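Local atomic coordinates of chloramphenicol acetyltransferase (Aliivibrio fischeri, PDB entry 6PXA), a protein that probably transfers the acetyl group of acetyl-CoA to chloramphenicol, as a xenobiotic acetyltransferase of the hexapeptide-repeat family. Residues W188-T199 / L211-V219. Residues are numbered along the deposited sequence; the frame is centred on the assembly and turned at random.
Sequences WWDWPLQHIKNT and LEQYFIKNV
Helix 193-198 and the segment 211-219 of the C-terminal helix run roughly antiparallel, their axes 11.6 Å apart and inclined at 140°, and the indole of Trp191, from the turn before helix 193-198, packs against helix 211-219. Val219 covers one indole face, its CG1 making a CH-pi contact 3.8 Å from the centroid of the five-membered ring, while the CA of Trp188 lies over the opposite face. Tyr214 lies beside the six-membered ring and Phe215 beside the five-membered ring, both within about 30° of parallel but slid aside, so neither overlaps the indole much. The indole N-H is satisfied by Ile186 O of helix 177-186, which, with the packing on its faces, probably helps to hold the ring's orientation.

Tyr214, its CG anti to the backbone N (chi1 -177°), reaches across to helix 193-198. Its OH is hydrogen-bonded to His195 ND1 at 2.7 Å in the imidazole plane, and accepts a second bond, of 3.2 Å, from Asn198 ND2. Gln194 NE2 holds the other end of that amide through Asn198 OD1. Thr199 OG1 sits 3.1 Å above the centre of the Tyr214 ring, yet donates to His195 O, while its CG2 packs tightly on Leu211 CD1, 3.5 Å away. Leu211 also touches Ile98 of a neighbouring subunit. Together Trp191, His195, Tyr214 and Phe215 form an aromatic cluster that joins the turn and helix of 188-199 to helix 208-219, an appendage to the left-handed beta-helix characteristic of hexapeptide-repeat acetyltransferases.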
ATOM      1  N   TRP B 188     -11.313   9.722 -30.213  1.00 58.72           N
ATOM      2  CA  TRP B 188     -10.106   9.683 -31.039  1.00 58.04           C
ATOM      3  C   TRP B 188      -9.364   8.364 -30.910  1.00 58.15           C
ATOM      4  O   TRP B 188      -8.600   8.011 -31.816  1.00 54.20           O
ATOM      5  CB  TRP B 188      -9.143  10.834 -30.689  1.00 50.49           C
ATOM      6  CG  TRP B 188      -8.515  10.736 -29.279  1.00 48.76           C
ATOM      7  CD1 TRP B 188      -8.901  11.430 -28.177  1.00 51.34           C
ATOM      8  CD2 TRP B 188      -7.396   9.909 -28.858  1.00 49.74           C
ATOM      9  NE1 TRP B 188      -8.114  11.087 -27.095  1.00 48.67           N
ATOM     10  CE2 TRP B 188      -7.186  10.157 -27.488  1.00 48.90           C
ATOM     11  CE3 TRP B 188      -6.561   8.993 -29.508  1.00 48.03           C
ATOM     12  CZ2 TRP B 188      -6.180   9.515 -26.756  1.00 51.87           C
ATOM     13  CZ3 TRP B 188      -5.580   8.352 -28.795  1.00 47.25           C
ATOM     14  CH2 TRP B 188      -5.392   8.614 -27.424  1.00 48.18           C
ATOM     15  N   TRP B 189      -9.555   7.636 -29.801  1.00 52.58           N
ATOM     16  CA  TRP B 189      -8.918   6.331 -29.657  1.00 53.73           C
ATOM     17  C   TRP B 189      -9.450   5.313 -30.668  1.00 51.62           C
ATOM     18  O   TRP B 189      -8.793   4.299 -30.911  1.00 54.21           O
ATOM     19  CB  TRP B 189      -9.079   5.812 -28.216  1.00 51.73           C
ATOM     20  CG  TRP B 189     -10.451   6.035 -27.667  1.00 50.56           C
ATOM     21  CD1 TRP B 189     -11.545   5.255 -27.869  1.00 53.90           C
ATOM     22  CD2 TRP B 189     -10.880   7.131 -26.852  1.00 54.72           C
ATOM     23  NE1 TRP B 189     -12.634   5.794 -27.225  1.00 58.22           N
ATOM     24  CE2 TRP B 189     -12.252   6.943 -26.587  1.00 55.59           C
ATOM     25  CE3 TRP B 189     -10.232   8.243 -26.302  1.00 56.03           C
ATOM     26  CZ2 TRP B 189     -12.991   7.828 -25.801  1.00 53.89           C
ATOM     27  CZ3 TRP B 189     -10.962   9.117 -25.517  1.00 53.44           C
ATOM     28  CH2 TRP B 189     -12.331   8.918 -25.288  1.00 51.33           C
ATOM     29  N   ASP B 190     -10.588   5.578 -31.299  1.00 53.05           N
ATOM     30  CA  ASP B 190     -11.152   4.659 -32.279  1.00 56.43           C
ATOM     31  C   ASP B 190     -10.834   5.053 -33.719  1.00 60.10           C
ATOM     32  O   ASP B 190     -11.163   4.302 -34.635  1.00 60.27           O
ATOM     33  CB  ASP B 190     -12.665   4.561 -32.086  1.00 56.90           C
ATOM     34  CG  ASP B 190     -13.044   3.737 -30.870  1.00 59.78           C
ATOM     35  OD1 ASP B 190     -12.262   2.839 -30.488  1.00 56.31           O
ATOM     36  OD2 ASP B 190     -14.139   3.968 -30.309  1.00 57.52           O
ATOM     37  N   TRP B 191     -10.190   6.203 -33.936  1.00 63.36           N
ATOM     38  CA  TRP B 191      -9.845   6.652 -35.280  1.00 63.27           C
ATOM     39  C   TRP B 191      -8.830   5.709 -35.925  1.00 59.44           C
ATOM     40  O   TRP B 191      -8.030   5.077 -35.225  1.00 57.62           O
ATOM     41  CB  TRP B 191      -9.241   8.056 -35.240  1.00 55.93           C
ATOM     42  CG  TRP B 191     -10.146   9.133 -34.764  1.00 55.80           C
ATOM     43  CD1 TRP B 191     -11.445   9.002 -34.385  1.00 61.26           C
ATOM     44  CD2 TRP B 191      -9.817  10.517 -34.609  1.00 59.28           C
ATOM     45  NE1 TRP B 191     -11.947  10.220 -33.998  1.00 62.80           N
ATOM     46  CE2 TRP B 191     -10.969  11.169 -34.132  1.00 56.62           C
ATOM     47  CE3 TRP B 191      -8.651  11.268 -34.812  1.00 55.30           C
ATOM     48  CZ2 TRP B 191     -10.994  12.542 -33.856  1.00 56.15           C
ATOM     49  CZ3 TRP B 191      -8.679  12.623 -34.542  1.00 55.60           C
ATOM     50  CH2 TRP B 191      -9.844  13.248 -34.078  1.00 57.60           C
ATOM     51  N   PRO B 192      -8.798   5.646 -37.259  1.00 59.56           N
ATOM     52  CA  PRO B 192      -7.709   4.926 -37.923  1.00 60.49           C
ATOM     53  C   PRO B 192      -6.373   5.519 -37.517  1.00 59.03           C
ATOM     54  O   PRO B 192      -6.271   6.702 -37.175  1.00 62.06           O
ATOM     55  CB  PRO B 192      -7.992   5.136 -39.418  1.00 62.98           C
ATOM     56  CG  PRO B 192      -9.450   5.520 -39.488  1.00 64.30           C
ATOM     57  CD  PRO B 192      -9.672   6.324 -38.235  1.00 63.85           C
ATOM     58  N   LEU B 193      -5.342   4.672 -37.530  1.00 59.41           N
ATOM     59  CA  LEU B 193      -4.071   5.075 -36.934  1.00 58.26           C
ATOM     60  C   LEU B 193      -3.487   6.299 -37.627  1.00 58.87           C
ATOM     61  O   LEU B 193      -2.889   7.158 -36.973  1.00 57.78           O
ATOM     62  CB  LEU B 193      -3.084   3.912 -36.972  1.00 61.99           C
ATOM     63  CG  LEU B 193      -1.603   4.224 -36.758  1.00 61.13           C
ATOM     64  CD1 LEU B 193      -1.321   4.775 -35.341  1.00 63.78           C
ATOM     65  CD2 LEU B 193      -0.775   2.977 -37.030  1.00 61.16           C
ATOM     66  N   GLN B 194      -3.662   6.414 -38.948  1.00 60.96           N
ATOM     67  CA  GLN B 194      -3.098   7.565 -39.645  1.00 62.02           C
ATOM     68  C   GLN B 194      -3.762   8.872 -39.209  1.00 61.00           C
ATOM     69  O   GLN B 194      -3.137   9.931 -39.269  1.00 61.45           O
ATOM     70  CB  GLN B 194      -3.215   7.377 -41.167  1.00 68.70           C
ATOM     71  CG  GLN B 194      -2.442   8.408 -41.997  1.00 70.38           C
ATOM     72  CD  GLN B 194      -0.948   8.453 -41.673  1.00 76.32           C
ATOM     73  OE1 GLN B 194      -0.247   7.444 -41.764  1.00 78.91           O
ATOM     74  NE2 GLN B 194      -0.462   9.629 -41.287  1.00 72.67           N
ATOM     75  N   HIS B 195      -5.020   8.827 -38.767  1.00 60.05           N
ATOM     76  CA  HIS B 195      -5.677  10.049 -38.312  1.00 59.43           C
ATOM     77  C   HIS B 195      -5.176  10.453 -36.932  1.00 59.07           C
ATOM     78  O   HIS B 195      -5.080  11.644 -36.620  1.00 57.36           O
ATOM     79  CB  HIS B 195      -7.194   9.862 -38.286  1.00 59.58           C
ATOM     80  CG  HIS B 195      -7.846  10.028 -39.624  1.00 66.36           C
ATOM     81  ND1 HIS B 195      -7.699  11.168 -40.385  1.00 64.57           N
ATOM     82  CD2 HIS B 195      -8.672   9.210 -40.325  1.00 68.88           C
ATOM     83  CE1 HIS B 195      -8.392  11.040 -41.504  1.00 65.92           C
ATOM     84  NE2 HIS B 195      -8.992   9.863 -41.491  1.00 65.94           N
ATOM     85  N   ILE B 196      -4.883   9.472 -36.087  1.00 55.91           N
ATOM     86  CA  ILE B 196      -4.270   9.768 -34.799  1.00 56.59           C
ATOM     87  C   ILE B 196      -2.877  10.336 -35.004  1.00 58.81           C
ATOM     88  O   ILE B 196      -2.495  11.326 -34.370  1.00 69.32           O
ATOM     89  CB  ILE B 196      -4.253   8.509 -33.919  1.00 52.94           C
ATOM     90  CG1 ILE B 196      -5.692   8.030 -33.693  1.00 52.61           C
ATOM     91  CG2 ILE B 196      -3.539   8.792 -32.571  1.00 53.75           C
ATOM     92  CD1 ILE B 196      -5.836   6.770 -32.866  1.00 51.87           C
ATOM     93  N   LYS B 197      -2.095   9.717 -35.887  1.00 56.52           N
ATOM     94  CA  LYS B 197      -0.804  10.279 -36.255  1.00 66.59           C
ATOM     95  C   LYS B 197      -0.957  11.707 -36.771  1.00 59.37           C
ATOM     96  O   LYS B 197      -0.260  12.620 -36.307  1.00 65.63           O
ATOM     97  CB  LYS B 197      -0.127   9.379 -37.287  1.00 65.84           C
ATOM     98  CG  LYS B 197       0.157   7.988 -36.740  1.00 62.83           C
ATOM     99  CD  LYS B 197       0.930   7.135 -37.731  1.00 67.33           C
ATOM    100  CE  LYS B 197       2.301   7.716 -38.004  1.00 76.00           C
ATOM    101  NZ  LYS B 197       3.142   6.794 -38.816  1.00 77.77           N
ATOM    102  N   ASN B 198      -1.902  11.925 -37.698  1.00 61.75           N
ATOM    103  CA  ASN B 198      -2.065  13.243 -38.313  1.00 66.63           C
ATOM    104  C   ASN B 198      -2.420  14.310 -37.293  1.00 66.78           C
ATOM    105  O   ASN B 198      -2.086  15.485 -37.483  1.00 68.89           O
ATOM    106  CB  ASN B 198      -3.154  13.221 -39.393  1.00 66.21           C
ATOM    107  CG  ASN B 198      -2.730  12.482 -40.637  1.00 65.19           C
ATOM    108  OD1 ASN B 198      -1.557  12.160 -40.810  1.00 67.26           O
ATOM    109  ND2 ASN B 198      -3.686  12.214 -41.521  1.00 66.26           N
ATOM    110  N   THR B 199      -3.121  13.944 -36.227  1.00 61.84           N
ATOM    111  CA  THR B 199      -3.554  14.934 -35.256  1.00 72.74           C
ATOM    112  C   THR B 199      -2.710  14.903 -33.993  1.00 63.02           C
ATOM    113  O   THR B 199      -3.079  15.527 -32.993  1.00 56.28           O
ATOM    114  CB  THR B 199      -5.030  14.732 -34.936  1.00 89.12           C
ATOM    115  OG1 THR B 199      -5.685  14.220 -36.100  1.00103.01           O
ATOM    116  CG2 THR B 199      -5.658  16.053 -34.606  1.00 94.47           C
ATOM    117  N   LEU B 211      -9.183  19.566 -32.041  1.00 63.65           N
ATOM    118  CA  LEU B 211      -9.413  18.145 -32.269  1.00 63.93           C
ATOM    119  C   LEU B 211     -10.808  17.900 -32.842  1.00 63.70           C
ATOM    120  O   LEU B 211     -10.975  17.099 -33.773  1.00 52.77           O
ATOM    121  CB  LEU B 211      -9.212  17.368 -30.968  1.00 47.98           C
ATOM    122  CG  LEU B 211      -9.076  15.861 -31.190  1.00 52.21           C
ATOM    123  CD1 LEU B 211      -7.801  15.562 -31.944  1.00 48.84           C
ATOM    124  CD2 LEU B 211      -9.123  15.060 -29.882  1.00 50.28           C
ATOM    125  N   GLU B 212     -11.816  18.601 -32.311  1.00 62.38           N
ATOM    126  CA  GLU B 212     -13.187  18.413 -32.773  1.00 61.90           C
ATOM    127  C   GLU B 212     -13.348  18.864 -34.218  1.00 67.59           C
ATOM    128  O   GLU B 212     -14.123  18.266 -34.972  1.00 67.42           O
ATOM    129  CB  GLU B 212     -14.154  19.172 -31.864  1.00 61.33           C
ATOM    130  CG  GLU B 212     -15.616  18.977 -32.200  1.00 64.59           C
ATOM    131  CD  GLU B 212     -16.523  19.999 -31.535  1.00 67.70           C
ATOM    132  OE1 GLU B 212     -16.036  21.065 -31.109  1.00 67.27           O
ATOM    133  OE2 GLU B 212     -17.740  19.738 -31.457  1.00 74.29           O
ATOM    134  N   GLN B 213     -12.626  19.912 -34.626  1.00 68.67           N
ATOM    135  CA  GLN B 213     -12.691  20.345 -36.021  1.00 68.58           C
ATOM    136  C   GLN B 213     -12.021  19.337 -36.945  1.00 63.37           C
ATOM    137  O   GLN B 213     -12.549  19.040 -38.020  1.00 70.04           O
ATOM    138  CB  GLN B 213     -12.059  21.727 -36.202  1.00 69.03           C
ATOM    139  CG  GLN B 213     -12.818  22.876 -35.556  1.00 71.68           C
ATOM    140  CD  GLN B 213     -14.219  23.067 -36.113  1.00 77.00           C
ATOM    141  OE1 GLN B 213     -14.446  23.021 -37.333  1.00 82.77           O
ATOM    142  NE2 GLN B 213     -15.174  23.298 -35.217  1.00 73.81           N
ATOM    143  N   TYR B 214     -10.862  18.798 -36.551  1.00 59.32           N
ATOM    144  CA  TYR B 214     -10.224  17.769 -37.369  1.00 66.34           C
ATOM    145  C   TYR B 214     -11.164  16.598 -37.590  1.00 68.80           C
ATOM    146  O   TYR B 214     -11.260  16.065 -38.706  1.00 66.00           O
ATOM    147  CB  TYR B 214      -8.917  17.272 -36.734  1.00 64.90           C
ATOM    148  CG  TYR B 214      -8.213  16.250 -37.615  1.00 61.95           C
ATOM    149  CD1 TYR B 214      -8.509  14.889 -37.530  1.00 57.70           C
ATOM    150  CD2 TYR B 214      -7.281  16.657 -38.557  1.00 63.25           C
ATOM    151  CE1 TYR B 214      -7.883  13.968 -38.360  1.00 61.28           C
ATOM    152  CE2 TYR B 214      -6.650  15.749 -39.379  1.00 66.56           C
ATOM    153  CZ  TYR B 214      -6.953  14.411 -39.288  1.00 67.18           C
ATOM    154  OH  TYR B 214      -6.313  13.525 -40.134  1.00 65.03           O
ATOM    155  N   PHE B 215     -11.863  16.181 -36.532  1.00 65.54           N
ATOM    156  CA  PHE B 215     -12.877  15.142 -36.661  1.00 61.76           C
ATOM    157  C   PHE B 215     -13.901  15.496 -37.730  1.00 66.01           C
ATOM    158  O   PHE B 215     -14.218  14.673 -38.596  1.00 73.01           O
ATOM    159  CB  PHE B 215     -13.570  14.922 -35.317  1.00 60.09           C
ATOM    160  CG  PHE B 215     -14.574  13.824 -35.333  1.00 66.82           C
ATOM    161  CD1 PHE B 215     -14.173  12.505 -35.194  1.00 70.54           C
ATOM    162  CD2 PHE B 215     -15.925  14.102 -35.504  1.00 66.26           C
ATOM    163  CE1 PHE B 215     -15.090  11.492 -35.213  1.00 65.79           C
ATOM    164  CE2 PHE B 215     -16.838  13.096 -35.513  1.00 72.78           C
ATOM    165  CZ  PHE B 215     -16.423  11.784 -35.367  1.00 71.71           C
ATOM    166  N   ILE B 216     -14.444  16.714 -37.675  1.00 63.12           N
ATOM    167  CA  ILE B 216     -15.524  17.082 -38.587  1.00 70.92           C
ATOM    168  C   ILE B 216     -15.047  17.029 -40.036  1.00 74.92           C
ATOM    169  O   ILE B 216     -15.778  16.578 -40.928  1.00 77.57           O
ATOM    170  CB  ILE B 216     -16.087  18.470 -38.219  1.00 74.39           C
ATOM    171  CG1 ILE B 216     -16.691  18.444 -36.812  1.00 77.08           C
ATOM    172  CG2 ILE B 216     -17.120  18.928 -39.247  1.00 77.22           C
ATOM    173  CD1 ILE B 216     -17.019  19.819 -36.246  1.00 76.76           C
ATOM    174  N   LYS B 217     -13.806  17.462 -40.291  1.00 73.22           N
ATOM    175  CA  LYS B 217     -13.323  17.564 -41.665  1.00 80.89           C
ATOM    176  C   LYS B 217     -12.811  16.237 -42.208  1.00 78.21           C
ATOM    177  O   LYS B 217     -12.900  15.996 -43.419  1.00 86.17           O
ATOM    178  CB  LYS B 217     -12.208  18.609 -41.768  1.00 81.45           C
ATOM    179  CG  LYS B 217     -12.480  19.904 -41.037  1.00 82.17           C
ATOM    180  CD  LYS B 217     -13.435  20.801 -41.776  1.00 89.47           C
ATOM    181  CE  LYS B 217     -13.723  22.055 -40.963  1.00 98.07           C
ATOM    182  NZ  LYS B 217     -12.482  22.637 -40.343  1.00 99.13           N
ATOM    183  N   ASN B 218     -12.287  15.366 -41.349  1.00 66.61           N
ATOM    184  CA  ASN B 218     -11.498  14.233 -41.815  1.00 67.15           C
ATOM    185  C   ASN B 218     -12.018  12.868 -41.392  1.00 69.99           C
ATOM    186  O   ASN B 218     -11.845  11.901 -42.136  1.00 71.56           O
ATOM    187  CB  ASN B 218     -10.053  14.397 -41.336  1.00 61.91           C
ATOM    188  CG  ASN B 218      -9.465  15.716 -41.782  1.00 72.70           C
ATOM    189  OD1 ASN B 218      -9.085  16.558 -40.963  1.00 78.64           O
ATOM    190  ND2 ASN B 218      -9.419  15.920 -43.094  1.00 70.89           N
ATOM    191  N   VAL B 219     -12.665  12.763 -40.238  1.00 71.10           N
ATOM    192  CA  VAL B 219     -13.018  11.464 -39.679  1.00 69.51           C
ATOM    193  C   VAL B 219     -14.500  11.192 -39.891  1.00 78.76           C
ATOM    194  O   VAL B 219     -14.873  10.274 -40.630  1.00 82.91           O
ATOM    195  CB  VAL B 219     -12.639  11.398 -38.188  1.00 61.42           C
ATOM    196  CG1 VAL B 219     -12.786   9.982 -37.662  1.00 62.61           C
ATOM    197  CG2 VAL B 219     -11.215  11.911 -37.988  1.00 61.82           C
TER